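Local coordinates for protein metallocarboxypeptidase (Trypanosoma cruzi, PDB 3DWC) that probably removes single amino acids, other than proline, from the C-terminal ends of peptides as a metal-dependent M32-family carboxypeptidase, at residues B[221-225]-B[455-459]; B[264-268]-B[301-305]; B[244-249]-B[272-278]. All coordinates share one frame; numbering follows the deposited sequence.

Contact 1 (B[221-225]-B[455-459]). With GLY (glycine), chain O; ALA (alanine), chain P.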
ATOM      1  N   ASP B 221      10.556   0.527 -20.647  1.00 29.23           N
ATOM      2  CA  ASP B 221       9.839   0.730 -21.931  1.00 30.45           C
ATOM      3  C   ASP B 221      10.355  -0.141 -23.094  1.00 29.73           C
ATOM      4  O   ASP B 221       9.576  -0.661 -23.917  1.00 30.01           O
ATOM      5  CB  ASP B 221       9.898   2.202 -22.367  1.00 31.95           C
ATOM      6  CG  ASP B 221       9.022   3.115 -21.510  1.00 34.96           C
ATOM      7  OD1 ASP B 221       8.115   2.628 -20.777  1.00 41.42           O
ATOM      8  OD2 ASP B 221       9.231   4.351 -21.595  1.00 37.54           O
ATOM      9  N   VAL B 222      11.677  -0.308 -23.169  1.00 29.54           N
ATOM     10  CA  VAL B 222      12.292  -1.203 -24.148  1.00 28.34           C
ATOM     11  C   VAL B 222      11.760  -2.623 -23.946  1.00 27.93           C
ATOM     12  O   VAL B 222      11.491  -3.308 -24.906  1.00 25.59           O
ATOM     13  CB  VAL B 222      13.853  -1.152 -24.077  1.00 28.34           C
ATOM     14  CG1 VAL B 222      14.507  -2.256 -24.906  1.00 26.31           C
ATOM     15  CG2 VAL B 222      14.367   0.263 -24.467  1.00 27.73           C
ATOM     16  N   TRP B 223      11.578  -3.056 -22.689  1.00 27.73           N
ATOM     17  CA  TRP B 223      10.972  -4.377 -22.434  1.00 28.60           C
ATOM     18  C   TRP B 223       9.426  -4.412 -22.501  1.00 28.38           C
ATOM     19  O   TRP B 223       8.793  -5.414 -22.159  1.00 27.41           O
ATOM     20  CB  TRP B 223      11.466  -4.952 -21.094  1.00 28.45           C
ATOM     21  CG  TRP B 223      12.553  -5.933 -21.285  1.00 28.72           C
ATOM     22  CD1 TRP B 223      12.439  -7.280 -21.290  1.00 29.22           C
ATOM     23  CD2 TRP B 223      13.950  -5.650 -21.402  1.00 31.17           C
ATOM     24  NE1 TRP B 223      13.671  -7.865 -21.443  1.00 29.71           N
ATOM     25  CE2 TRP B 223      14.617  -6.879 -21.514  1.00 29.20           C
ATOM     26  CE3 TRP B 223      14.702  -4.474 -21.414  1.00 28.69           C
ATOM     27  CZ2 TRP B 223      15.960  -6.966 -21.684  1.00 27.60           C
ATOM     28  CZ3 TRP B 223      16.046  -4.575 -21.595  1.00 29.59           C
ATOM     29  CH2 TRP B 223      16.667  -5.806 -21.711  1.00 27.81           C
ATOM     30  N   LYS B 224       8.839  -3.291 -22.895  1.00 29.85           N
ATOM     31  CA  LYS B 224       7.393  -3.112 -23.019  1.00 29.98           C
ATOM     32  C   LYS B 224       6.666  -3.397 -21.719  1.00 29.69           C
ATOM     33  O   LYS B 224       5.550  -3.871 -21.707  1.00 28.29           O
ATOM     34  CB  LYS B 224       6.877  -3.893 -24.222  1.00 31.40           C
ATOM     35  CG  LYS B 224       7.775  -3.652 -25.419  1.00 31.79           C
ATOM     36  CD  LYS B 224       7.211  -4.144 -26.677  1.00 32.29           C
ATOM     37  CE  LYS B 224       8.280  -4.104 -27.798  1.00 35.45           C
ATOM     38  NZ  LYS B 224       8.692  -2.696 -28.313  1.00 36.33           N
ATOM     39  N   PHE B 225       7.303  -3.059 -20.594  1.00 30.29           N
ATOM     40  CA  PHE B 225       6.592  -3.001 -19.311  1.00 30.79           C
ATOM     41  C   PHE B 225       5.298  -2.140 -19.427  1.00 31.44           C
ATOM     42  O   PHE B 225       5.259  -0.995 -19.930  1.00 30.90           O
ATOM     43  CB  PHE B 225       7.532  -2.525 -18.198  1.00 31.96           C
ATOM     44  CG  PHE B 225       6.960  -2.624 -16.797  1.00 31.21           C
ATOM     45  CD1 PHE B 225       7.199  -3.723 -16.003  1.00 33.48           C
ATOM     46  CD2 PHE B 225       6.274  -1.570 -16.243  1.00 34.70           C
ATOM     47  CE1 PHE B 225       6.705  -3.772 -14.728  1.00 35.66           C
ATOM     48  CE2 PHE B 225       5.764  -1.631 -14.995  1.00 32.14           C
ATOM     49  CZ  PHE B 225       5.972  -2.721 -14.225  1.00 33.36           C
ATOM     50  N   LEU B 455      12.680  -5.428 -29.051  1.00 29.88           N
ATOM     51  CA  LEU B 455      12.571  -6.766 -28.448  1.00 30.13           C
ATOM     52  C   LEU B 455      11.287  -7.531 -28.680  1.00 29.12           C
ATOM     53  O   LEU B 455      11.203  -8.685 -28.322  1.00 27.39           O
ATOM     54  CB  LEU B 455      12.849  -6.727 -26.951  1.00 28.83           C
ATOM     55  CG  LEU B 455      14.199  -6.135 -26.542  1.00 29.36           C
ATOM     56  CD1 LEU B 455      14.226  -6.052 -25.021  1.00 27.34           C
ATOM     57  CD2 LEU B 455      15.399  -6.928 -27.078  1.00 26.15           C
ATOM     58  N   GLY B 456      10.313  -6.934 -29.337  1.00 30.65           N
ATOM     59  CA  GLY B 456       8.989  -7.547 -29.449  1.00 31.21           C
ATOM     60  C   GLY B 456       8.953  -8.985 -29.961  1.00 31.75           C
ATOM     61  O   GLY B 456       8.110  -9.766 -29.532  1.00 31.94           O
ATOM     62  N   LYS B 457       9.831  -9.330 -30.897  1.00 31.85           N
ATOM     63  CA  LYS B 457       9.799 -10.681 -31.504  1.00 32.07           C
ATOM     64  C   LYS B 457      10.317 -11.691 -30.469  1.00 32.05           C
ATOM     65  O   LYS B 457       9.871 -12.874 -30.367  1.00 31.04           O
ATOM     66  CB  LYS B 457      10.673 -10.717 -32.739  1.00 32.65           C
ATOM     67  CG  LYS B 457      10.010 -10.221 -33.998  1.00 34.98           C
ATOM     68  CD  LYS B 457      11.017 -10.138 -35.107  1.00 34.50           C
ATOM     69  CE  LYS B 457      10.376  -9.638 -36.375  1.00 37.21           C
ATOM     70  NZ  LYS B 457      11.269  -9.933 -37.538  1.00 38.81           N
ATOM     71  N   ILE B 458      11.267 -11.205 -29.676  1.00 30.59           N
ATOM     72  CA  ILE B 458      11.846 -12.028 -28.647  1.00 29.57           C
ATOM     73  C   ILE B 458      10.805 -12.199 -27.555  1.00 29.41           C
ATOM     74  O   ILE B 458      10.521 -13.323 -27.166  1.00 28.47           O
ATOM     75  CB  ILE B 458      13.168 -11.473 -28.118  1.00 29.43           C
ATOM     76  CG1 ILE B 458      14.223 -11.330 -29.231  1.00 29.59           C
ATOM     77  CG2 ILE B 458      13.774 -12.417 -27.033  1.00 29.28           C
ATOM     78  CD1 ILE B 458      15.510 -10.584 -28.689  1.00 28.57           C
ATOM     79  N   LEU B 459      10.210 -11.094 -27.092  1.00 29.43           N
ATOM     80  CA  LEU B 459       9.260 -11.134 -25.992  1.00 29.33           C
ATOM     81  C   LEU B 459       8.058 -11.981 -26.396  1.00 28.42           C
ATOM     82  O   LEU B 459       7.538 -12.710 -25.571  1.00 27.36           O
ATOM     83  CB  LEU B 459       8.813  -9.718 -25.541  1.00 29.37           C
ATOM     84  CG  LEU B 459       9.924  -8.743 -25.124  1.00 28.95           C
ATOM     85  CD1 LEU B 459       9.390  -7.335 -24.951  1.00 27.29           C
ATOM     86  CD2 LEU B 459      10.625  -9.281 -23.846  1.00 26.55           C
TER
HETATM   87  N   GLY O 701       9.773  -4.483 -30.554  1.00 38.66           N
HETATM   88  CA  GLY O 701       8.641  -3.967 -31.373  1.00 40.51           C
HETATM   89  C   GLY O 701       7.546  -4.966 -31.702  1.00 40.64           C
HETATM   90  O   GLY O 701       6.418  -4.866 -31.185  1.00 40.56           O
HETATM   91  N   ALA P 702       7.908  -5.941 -32.541  1.00 41.51           N
HETATM   92  CA  ALA P 702       6.964  -6.859 -33.211  1.00 41.50           C
HETATM   93  C   ALA P 702       6.433  -7.955 -32.282  1.00 42.18           C
HETATM   94  O   ALA P 702       6.333  -9.127 -32.666  1.00 42.46           O
HETATM   95  CB  ALA P 702       7.633  -7.484 -34.454  1.00 41.72           C
HETATM   96  O   HOH W   1      11.677  -3.101 -27.465  1.00 11.79           O
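A Schellman motif closing helix 209-222 sets Trp223 and Lys224 against Leu455, Gly456 and Leu459 at the start of helix 456-467, with a bound glycine beside the junction. Lys224, at positive phi, is the C-prime residue: Phe225 N bonds Met220 O and Lys224 N bonds Asp221 O. Trp223 and Leu455 meet in a CH-pi contact: Leu455 CD1 sits over one face of the indole, 3.6 Å from the centroid of the six-membered ring and 13° off its normal. The same methyl reaches Val222 CG1 at 3.8 Å. Leu459 reaches both the ring and the backbone of Trp223, the two side chains crossing at about a right angle: its CD2 meets ring atom CD1 at 3.7 Å while its CD1 lies 3.4 Å from Trp223 O.

The polar side is wetter. One water donates to Val222 O, at 2.6 Å, and accepts from Leu455 N and from Lys224 NZ, so it bridges the end of helix 209-222 and Leu455, between which no direct hydrogen bond forms. Lys224 runs out extended and bends only at chi4 (-71°), which brings NZ to 3.1 Å from the amino N of the glycine. Gly456 N approaches that atom to 2.8 Å, and Asp454 hydrogen-bonds the ligand from outside the two segments. A helix C-terminus capped by a Schellman turn thus faces a helix N-terminus, and together they border the glycine pocket.

Contact 2 (B[264-268]-B[301-305]). With CO (cobalt (II) ion), chain Q.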
ATOM      1  N   GLY B 264      20.025  -4.616 -12.415  1.00 32.19           N
ATOM      2  CA  GLY B 264      18.985  -4.969 -11.431  1.00 32.10           C
ATOM      3  C   GLY B 264      17.562  -4.709 -11.894  1.00 30.54           C
ATOM      4  O   GLY B 264      16.698  -5.547 -11.772  1.00 32.06           O
ATOM      5  N   VAL B 265      17.306  -3.537 -12.426  1.00 29.39           N
ATOM      6  CA  VAL B 265      15.986  -3.257 -12.983  1.00 31.00           C
ATOM      7  C   VAL B 265      15.637  -4.156 -14.164  1.00 29.77           C
ATOM      8  O   VAL B 265      14.514  -4.614 -14.277  1.00 31.37           O
ATOM      9  CB  VAL B 265      15.865  -1.783 -13.372  1.00 32.31           C
ATOM     10  CG1 VAL B 265      14.721  -1.514 -14.343  1.00 31.59           C
ATOM     11  CG2 VAL B 265      15.714  -0.967 -12.092  1.00 33.63           C
ATOM     12  N   ILE B 266      16.607  -4.434 -15.011  1.00 29.17           N
ATOM     13  CA  ILE B 266      16.408  -5.330 -16.161  1.00 28.56           C
ATOM     14  C   ILE B 266      16.010  -6.740 -15.644  1.00 28.10           C
ATOM     15  O   ILE B 266      15.058  -7.348 -16.090  1.00 28.94           O
ATOM     16  CB  ILE B 266      17.667  -5.343 -17.093  1.00 28.58           C
ATOM     17  CG1 ILE B 266      17.757  -4.034 -17.876  1.00 27.50           C
ATOM     18  CG2 ILE B 266      17.596  -6.554 -18.113  1.00 28.14           C
ATOM     19  CD1 ILE B 266      19.063  -3.799 -18.672  1.00 27.60           C
ATOM     20  N   HIS B 267      16.748  -7.234 -14.682  1.00 27.29           N
ATOM     21  CA  HIS B 267      16.434  -8.499 -14.004  1.00 27.66           C
ATOM     22  C   HIS B 267      14.976  -8.545 -13.477  1.00 28.18           C
ATOM     23  O   HIS B 267      14.218  -9.469 -13.746  1.00 28.98           O
ATOM     24  CB  HIS B 267      17.442  -8.674 -12.838  1.00 26.51           C
ATOM     25  CG  HIS B 267      17.329  -9.989 -12.148  1.00 26.31           C
ATOM     26  ND1 HIS B 267      18.196 -11.033 -12.396  1.00 27.25           N
ATOM     27  CD2 HIS B 267      16.431 -10.448 -11.244  1.00 24.06           C
ATOM     28  CE1 HIS B 267      17.819 -12.091 -11.690  1.00 29.22           C
ATOM     29  NE2 HIS B 267      16.750 -11.758 -10.984  1.00 28.39           N
ATOM     30  N   GLU B 268      14.578  -7.532 -12.709  1.00 29.31           N
ATOM     31  CA  GLU B 268      13.245  -7.512 -12.144  1.00 28.52           C
ATOM     32  C   GLU B 268      12.186  -7.304 -13.194  1.00 28.63           C
ATOM     33  O   GLU B 268      11.120  -7.846 -13.090  1.00 27.35           O
ATOM     34  CB  GLU B 268      13.141  -6.428 -11.085  1.00 29.62           C
ATOM     35  CG  GLU B 268      14.102  -6.593  -9.958  1.00 30.76           C
ATOM     36  CD  GLU B 268      14.001  -7.931  -9.235  1.00 40.30           C
ATOM     37  OE1 GLU B 268      12.886  -8.487  -9.133  1.00 42.31           O
ATOM     38  OE2 GLU B 268      15.056  -8.418  -8.722  1.00 45.83           O
ATOM     39  N   SER B 301      13.957 -13.774 -15.428  1.00 29.23           N
ATOM     40  CA  SER B 301      14.763 -12.622 -15.042  1.00 28.31           C
ATOM     41  C   SER B 301      16.126 -12.659 -15.739  1.00 27.06           C
ATOM     42  O   SER B 301      16.684 -11.628 -16.191  1.00 25.58           O
ATOM     43  CB  SER B 301      14.926 -12.612 -13.534  1.00 28.76           C
ATOM     44  OG  SER B 301      15.415 -13.861 -13.125  1.00 31.52           O
ATOM     45  N   LEU B 302      16.704 -13.844 -15.774  1.00 27.02           N
ATOM     46  CA  LEU B 302      18.061 -14.017 -16.317  1.00 27.28           C
ATOM     47  C   LEU B 302      18.109 -14.059 -17.827  1.00 27.29           C
ATOM     48  O   LEU B 302      19.119 -13.732 -18.449  1.00 28.00           O
ATOM     49  CB  LEU B 302      18.742 -15.227 -15.696  1.00 27.35           C
ATOM     50  CG  LEU B 302      19.007 -15.084 -14.194  1.00 28.10           C
ATOM     51  CD1 LEU B 302      19.544 -16.400 -13.626  1.00 27.28           C
ATOM     52  CD2 LEU B 302      19.948 -13.954 -13.872  1.00 25.57           C
ATOM     53  N   PHE B 303      17.024 -14.431 -18.440  1.00 28.23           N
ATOM     54  CA  PHE B 303      16.901 -14.238 -19.876  1.00 28.40           C
ATOM     55  C   PHE B 303      17.050 -12.745 -20.231  1.00 29.67           C
ATOM     56  O   PHE B 303      17.828 -12.364 -21.125  1.00 28.40           O
ATOM     57  CB  PHE B 303      15.555 -14.784 -20.313  1.00 29.01           C
ATOM     58  CG  PHE B 303      15.389 -14.847 -21.794  1.00 28.59           C
ATOM     59  CD1 PHE B 303      15.674 -15.994 -22.480  1.00 28.27           C
ATOM     60  CD2 PHE B 303      14.938 -13.740 -22.488  1.00 28.05           C
ATOM     61  CE1 PHE B 303      15.497 -16.056 -23.866  1.00 28.11           C
ATOM     62  CE2 PHE B 303      14.704 -13.790 -23.870  1.00 29.21           C
ATOM     63  CZ  PHE B 303      15.010 -14.957 -24.564  1.00 28.68           C
ATOM     64  N   ALA B 304      16.353 -11.899 -19.465  1.00 28.47           N
ATOM     65  CA  ALA B 304      16.443 -10.458 -19.621  1.00 28.57           C
ATOM     66  C   ALA B 304      17.830  -9.945 -19.295  1.00 27.64           C
ATOM     67  O   ALA B 304      18.481  -9.318 -20.117  1.00 28.17           O
ATOM     68  CB  ALA B 304      15.344  -9.694 -18.734  1.00 26.30           C
ATOM     69  N   GLU B 305      18.270 -10.198 -18.083  1.00 28.58           N
ATOM     70  CA  GLU B 305      19.528  -9.708 -17.616  1.00 29.11           C
ATOM     71  C   GLU B 305      20.719 -10.273 -18.337  1.00 29.15           C
ATOM     72  O   GLU B 305      21.578  -9.511 -18.798  1.00 28.94           O
ATOM     73  CB  GLU B 305      19.677  -9.964 -16.105  1.00 29.51           C
ATOM     74  CG  GLU B 305      20.842  -9.262 -15.556  1.00 29.98           C
ATOM     75  CD  GLU B 305      21.272  -9.727 -14.187  1.00 30.68           C
ATOM     76  OE1 GLU B 305      20.565 -10.488 -13.519  1.00 34.37           O
ATOM     77  OE2 GLU B 305      22.349  -9.292 -13.792  1.00 34.68           O
TER
HETATM   78 CO    CO Q 999      15.488 -12.900  -9.555  1.00 40.81          CO
HETATM   79  O   HOH W   2      15.326 -11.082  -8.226  1.00 27.73           O
HETATM   80  O   HOH W   3      16.945 -13.328  -8.588  1.00 20.42           O
HETATM   81  O   HOH W   4      14.796 -13.870  -7.730  1.00 25.48           O
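His267 and Glu305 provide the one direct hydrogen bond between segments 264-268 and 301-305. His267 ND1 donates to Glu305 OE1 at 2.7 Å with an N-H...O angle of 155°. The oxygen is used on its anti side, and the ring and carboxylate planes stand 74° apart. Glu305 CG is anti to the backbone N and the chain stays extended beyond it, which carries the carboxylate across to the imidazole; its other oxygen, OE2, forms a salt bridge with Arg310. The bond would help fix the rotation of the ring and may polarise it toward its metal.

Metal coordination occupies the other ring nitrogen: His267 NE2 binds cobalt at 2.2 Å, alongside His271 and Glu298 and three waters. One of these waters also donates to Glu268 OE2 at 2.7 Å. This is the HExxH zinc-peptidase signature: His267, Glu268 and His271 lie on helix 259-276, and the third protein ligand comes from helix 294-309; the short segments of the two helices run at 139° to each other here. Glu268 is the predicted proton donor/acceptor, as in related metallopeptidases.

Packing against the imidazole comes from two directions. Ser301 CB lies over one face, 3.4 Å from the centroid, in a CH-pi contact, while Ser301 OG turns to hydrogen-bond Glu298 O. Leu302 CD2 meets the ring edge at CE1, 3.6 Å away, though its own CB points away from helix 259-276.

Further along, Ile266 CG2 packs 3.9 Å from Ala304 CB and also lies against the backbone of Ala304, 3.5 Å from its O, within a short pi-type turn of helix 294-309.

Contact 3 (B[244-249]-B[272-278])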
ATOM      1  N   LYS B 244      -0.323  -9.588  -9.957  1.00 31.96           N
ATOM      2  CA  LYS B 244      -0.205  -9.722 -11.433  1.00 33.05           C
ATOM      3  C   LYS B 244      -0.835  -8.593 -12.254  1.00 32.60           C
ATOM      4  O   LYS B 244      -0.354  -8.230 -13.347  1.00 33.30           O
ATOM      5  CB  LYS B 244      -0.779 -11.061 -11.884  1.00 32.83           C
ATOM      6  CG  LYS B 244       0.026 -12.250 -11.368  1.00 34.82           C
ATOM      7  CD  LYS B 244      -0.374 -13.532 -12.108  1.00 35.73           C
ATOM      8  CE  LYS B 244      -0.228 -14.786 -11.242  1.00 39.50           C
ATOM      9  NZ  LYS B 244       1.165 -15.015 -10.805  1.00 45.03           N
ATOM     10  N   GLU B 245      -1.933  -8.060 -11.744  1.00 32.88           N
ATOM     11  CA  GLU B 245      -2.596  -6.887 -12.336  1.00 32.79           C
ATOM     12  C   GLU B 245      -1.907  -5.558 -12.027  1.00 32.26           C
ATOM     13  O   GLU B 245      -2.301  -4.514 -12.556  1.00 32.86           O
ATOM     14  CB  GLU B 245      -4.071  -6.805 -11.861  1.00 33.28           C
ATOM     15  CG  GLU B 245      -4.837  -8.108 -11.991  1.00 31.89           C
ATOM     16  CD  GLU B 245      -4.764  -9.009 -10.780  1.00 33.81           C
ATOM     17  OE1 GLU B 245      -5.571  -9.967 -10.772  1.00 32.94           O
ATOM     18  OE2 GLU B 245      -3.922  -8.790  -9.852  1.00 29.82           O
ATOM     19  N   ASP B 246      -0.888  -5.583 -11.167  1.00 32.70           N
ATOM     20  CA  ASP B 246      -0.345  -4.378 -10.609  1.00 31.83           C
ATOM     21  C   ASP B 246       1.025  -4.761 -10.089  1.00 32.26           C
ATOM     22  O   ASP B 246       1.216  -4.916  -8.893  1.00 31.66           O
ATOM     23  CB  ASP B 246      -1.315  -3.875  -9.502  1.00 32.22           C
ATOM     24  CG  ASP B 246      -0.907  -2.536  -8.911  1.00 33.64           C
ATOM     25  OD1 ASP B 246       0.276  -2.121  -9.113  1.00 28.86           O
ATOM     26  OD2 ASP B 246      -1.771  -1.916  -8.199  1.00 33.05           O
ATOM     27  N   VAL B 247       1.987  -4.936 -11.013  1.00 31.50           N
ATOM     28  CA  VAL B 247       3.288  -5.517 -10.678  1.00 30.72           C
ATOM     29  C   VAL B 247       4.243  -4.373 -10.361  1.00 30.61           C
ATOM     30  O   VAL B 247       4.393  -3.472 -11.154  1.00 30.76           O
ATOM     31  CB  VAL B 247       3.862  -6.370 -11.843  1.00 31.39           C
ATOM     32  CG1 VAL B 247       5.354  -6.900 -11.466  1.00 30.16           C
ATOM     33  CG2 VAL B 247       2.945  -7.464 -12.158  1.00 27.54           C
ATOM     34  N   ARG B 248       4.843  -4.407  -9.187  1.00 30.24           N
ATOM     35  CA  ARG B 248       5.593  -3.313  -8.639  1.00 30.67           C
ATOM     36  C   ARG B 248       7.012  -3.822  -8.312  1.00 31.80           C
ATOM     37  O   ARG B 248       7.193  -4.680  -7.443  1.00 31.71           O
ATOM     38  CB  ARG B 248       4.906  -2.752  -7.371  1.00 29.85           C
ATOM     39  CG  ARG B 248       3.486  -2.281  -7.659  1.00 30.50           C
ATOM     40  CD  ARG B 248       2.890  -1.471  -6.535  1.00 30.64           C
ATOM     41  NE  ARG B 248       1.514  -1.100  -6.858  1.00 29.58           N
ATOM     42  CZ  ARG B 248       0.751  -0.392  -6.045  1.00 30.14           C
ATOM     43  NH1 ARG B 248       1.233   0.009  -4.894  1.00 32.98           N
ATOM     44  NH2 ARG B 248      -0.516  -0.165  -6.339  1.00 28.57           N
ATOM     45  N   ILE B 249       7.986  -3.252  -9.021  1.00 32.16           N
ATOM     46  CA  ILE B 249       9.373  -3.566  -8.878  1.00 32.10           C
ATOM     47  C   ILE B 249      10.108  -2.392  -8.233  1.00 32.79           C
ATOM     48  O   ILE B 249       9.676  -1.262  -8.301  1.00 31.12           O
ATOM     49  CB  ILE B 249      10.004  -3.942 -10.226  1.00 32.80           C
ATOM     50  CG1 ILE B 249      10.164  -2.761 -11.169  1.00 31.28           C
ATOM     51  CG2 ILE B 249       9.190  -4.999 -10.949  1.00 28.52           C
ATOM     52  CD1 ILE B 249      11.123  -3.130 -12.285  1.00 32.72           C
ATOM     53  N   ALA B 272       8.848  -9.378 -13.949  1.00 33.01           N
ATOM     54  CA  ALA B 272       7.602  -8.643 -14.153  1.00 31.90           C
ATOM     55  C   ALA B 272       6.864  -9.050 -15.400  1.00 31.47           C
ATOM     56  O   ALA B 272       5.618  -9.136 -15.398  1.00 30.47           O
ATOM     57  CB  ALA B 272       7.871  -7.121 -14.192  1.00 32.73           C
ATOM     58  N   LYS B 273       7.601  -9.268 -16.478  1.00 30.86           N
ATOM     59  CA  LYS B 273       6.954  -9.618 -17.758  1.00 30.23           C
ATOM     60  C   LYS B 273       6.253 -10.950 -17.622  1.00 29.91           C
ATOM     61  O   LYS B 273       5.183 -11.166 -18.194  1.00 30.81           O
ATOM     62  CB  LYS B 273       7.985  -9.693 -18.884  1.00 30.89           C
ATOM     63  CG  LYS B 273       8.632  -8.317 -19.297  1.00 30.04           C
ATOM     64  CD  LYS B 273       7.608  -7.315 -19.869  1.00 29.05           C
ATOM     65  CE  LYS B 273       7.075  -7.760 -21.265  1.00 28.72           C
ATOM     66  NZ  LYS B 273       6.056  -6.808 -21.790  1.00 27.00           N
ATOM     67  N   TYR B 274       6.833 -11.857 -16.857  1.00 29.61           N
ATOM     68  CA  TYR B 274       6.186 -13.135 -16.599  1.00 30.62           C
ATOM     69  C   TYR B 274       4.875 -12.915 -15.832  1.00 31.29           C
ATOM     70  O   TYR B 274       3.789 -13.360 -16.281  1.00 30.78           O
ATOM     71  CB  TYR B 274       7.145 -14.066 -15.862  1.00 29.99           C
ATOM     72  CG  TYR B 274       6.802 -15.543 -15.750  1.00 29.58           C
ATOM     73  CD1 TYR B 274       5.716 -16.126 -16.393  1.00 29.00           C
ATOM     74  CD2 TYR B 274       7.617 -16.364 -15.016  1.00 26.19           C
ATOM     75  CE1 TYR B 274       5.472 -17.555 -16.270  1.00 28.18           C
ATOM     76  CE2 TYR B 274       7.367 -17.746 -14.866  1.00 27.39           C
ATOM     77  CZ  TYR B 274       6.300 -18.323 -15.514  1.00 27.21           C
ATOM     78  OH  TYR B 274       6.100 -19.671 -15.381  1.00 29.29           O
ATOM     79  N   GLU B 275       4.972 -12.189 -14.713  1.00 32.14           N
ATOM     80  CA  GLU B 275       3.809 -11.872 -13.883  1.00 32.43           C
ATOM     81  C   GLU B 275       2.699 -11.133 -14.660  1.00 33.64           C
ATOM     82  O   GLU B 275       1.512 -11.504 -14.537  1.00 35.21           O
ATOM     83  CB  GLU B 275       4.243 -11.105 -12.623  1.00 32.82           C
ATOM     84  CG  GLU B 275       5.120 -11.948 -11.670  1.00 33.62           C
ATOM     85  CD  GLU B 275       4.341 -13.108 -11.043  1.00 38.23           C
ATOM     86  OE1 GLU B 275       4.884 -14.219 -10.838  1.00 42.71           O
ATOM     87  OE2 GLU B 275       3.154 -12.915 -10.765  1.00 35.43           O
ATOM     88  N   GLN B 276       3.060 -10.152 -15.508  1.00 33.77           N
ATOM     89  CA  GLN B 276       2.068  -9.328 -16.203  1.00 33.21           C
ATOM     90  C   GLN B 276       1.375 -10.071 -17.312  1.00 33.72           C
ATOM     91  O   GLN B 276       0.312  -9.626 -17.787  1.00 33.00           O
ATOM     92  CB  GLN B 276       2.707  -8.059 -16.845  1.00 33.81           C
ATOM     93  CG  GLN B 276       3.168  -7.014 -15.841  1.00 33.08           C
ATOM     94  CD  GLN B 276       3.415  -5.659 -16.471  1.00 33.45           C
ATOM     95  OE1 GLN B 276       3.909  -5.543 -17.633  1.00 33.44           O
ATOM     96  NE2 GLN B 276       3.005  -4.608 -15.740  1.00 30.36           N
ATOM     97  N   ASN B 277       2.015 -11.143 -17.792  1.00 33.45           N
ATOM     98  CA  ASN B 277       1.485 -11.929 -18.873  1.00 33.41           C
ATOM     99  C   ASN B 277       1.182 -13.366 -18.522  1.00 33.05           C
ATOM    100  O   ASN B 277       1.020 -14.192 -19.431  1.00 31.31           O
ATOM    101  CB  ASN B 277       2.427 -11.865 -20.060  1.00 33.82           C
ATOM    102  CG  ASN B 277       2.555 -10.474 -20.580  1.00 35.11           C
ATOM    103  OD1 ASN B 277       1.701 -10.028 -21.340  1.00 37.15           O
ATOM    104  ND2 ASN B 277       3.573  -9.752 -20.119  1.00 29.48           N
ATOM    105  N   CYS B 278       1.030 -13.653 -17.235  1.00 31.85           N
ATOM    106  CA  CYS B 278       0.853 -15.027 -16.799  1.00 32.49           C
ATOM    107  C   CYS B 278      -0.527 -15.533 -17.184  1.00 32.76           C
ATOM    108  O   CYS B 278      -1.531 -14.954 -16.792  1.00 33.82           O
ATOM    109  CB  CYS B 278       1.114 -15.178 -15.283  1.00 31.93           C
ATOM    110  SG  CYS B 278       1.383 -16.896 -14.788  1.00 33.69           S
TER
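Strand 246-249 and helix 272-276 run almost antiparallel, at 169°, with their axes 8.9 Å apart, and the chain comes closest where the CA of Lys244 lies 5.2 Å from that of Glu275. There a salt bridge crosses: Lys244 NZ donates to Glu275 OE2 at 2.9 Å, on the syn side of the carboxylate and 24° out of its plane. The lysine crosses Glu275 obliquely, its CD touching Cys278 CB at 3.9 Å, and it bends at chi4 (-61°) to present NZ. Glu275 folds as well, at chi2, and its OE1 is taken by His297, so both oxygens of this carboxylate have partners.

Deeper in, the contact turns apolar. Val247 puts one methyl on each of two helical turns: CG1 meets Ala272 CB at 3.7 Å, and CG2 rests against Gln276 CG at 3.7 Å with Glu275 CB close by. Ile249 CG2 adds a looser touch on Ala272 CB. The strand is the middle one of a small mixed sheet, between 230-234 and 240-241, and this face of it lies against the helix that carries the metal-binding HExxH sequence.

Residues between the inward ones serve the other face of the sheet. Arg248 grips Asp246 side-on, NE to OD1 and NH2 to OD2, and its NH1 makes a salt bridge with Asp29 of the second subunit. On the helix, Gln276 CB points away from the strand and the amide NE2 bonds Asp226 O; just past the helix end, Asn277 ND2 turns back to Lys273 O at 2.9 Å.

How the contacts relate
Contacts 2 and 3 share helix 259-276: its middle faces helix 294-309 and its C-terminal end faces strand 246-251. Contact 1 closes a loop that holds both. It touches contact 2 through Trp223, which rests on Ile266 and Ala304, and contact 3 through Phe225, which packs on Ala272. Contact 2 lies nearest the chain centre and carries the metal chemistry. Contact 1 is largely buried yet farther out, apolar within and water-bridged beside its ligand. Contact 3 is partly buried, with a charged pair at one end and aliphatic packing toward Ile249, whose CD1 reaches Glu268 CB of contact 2.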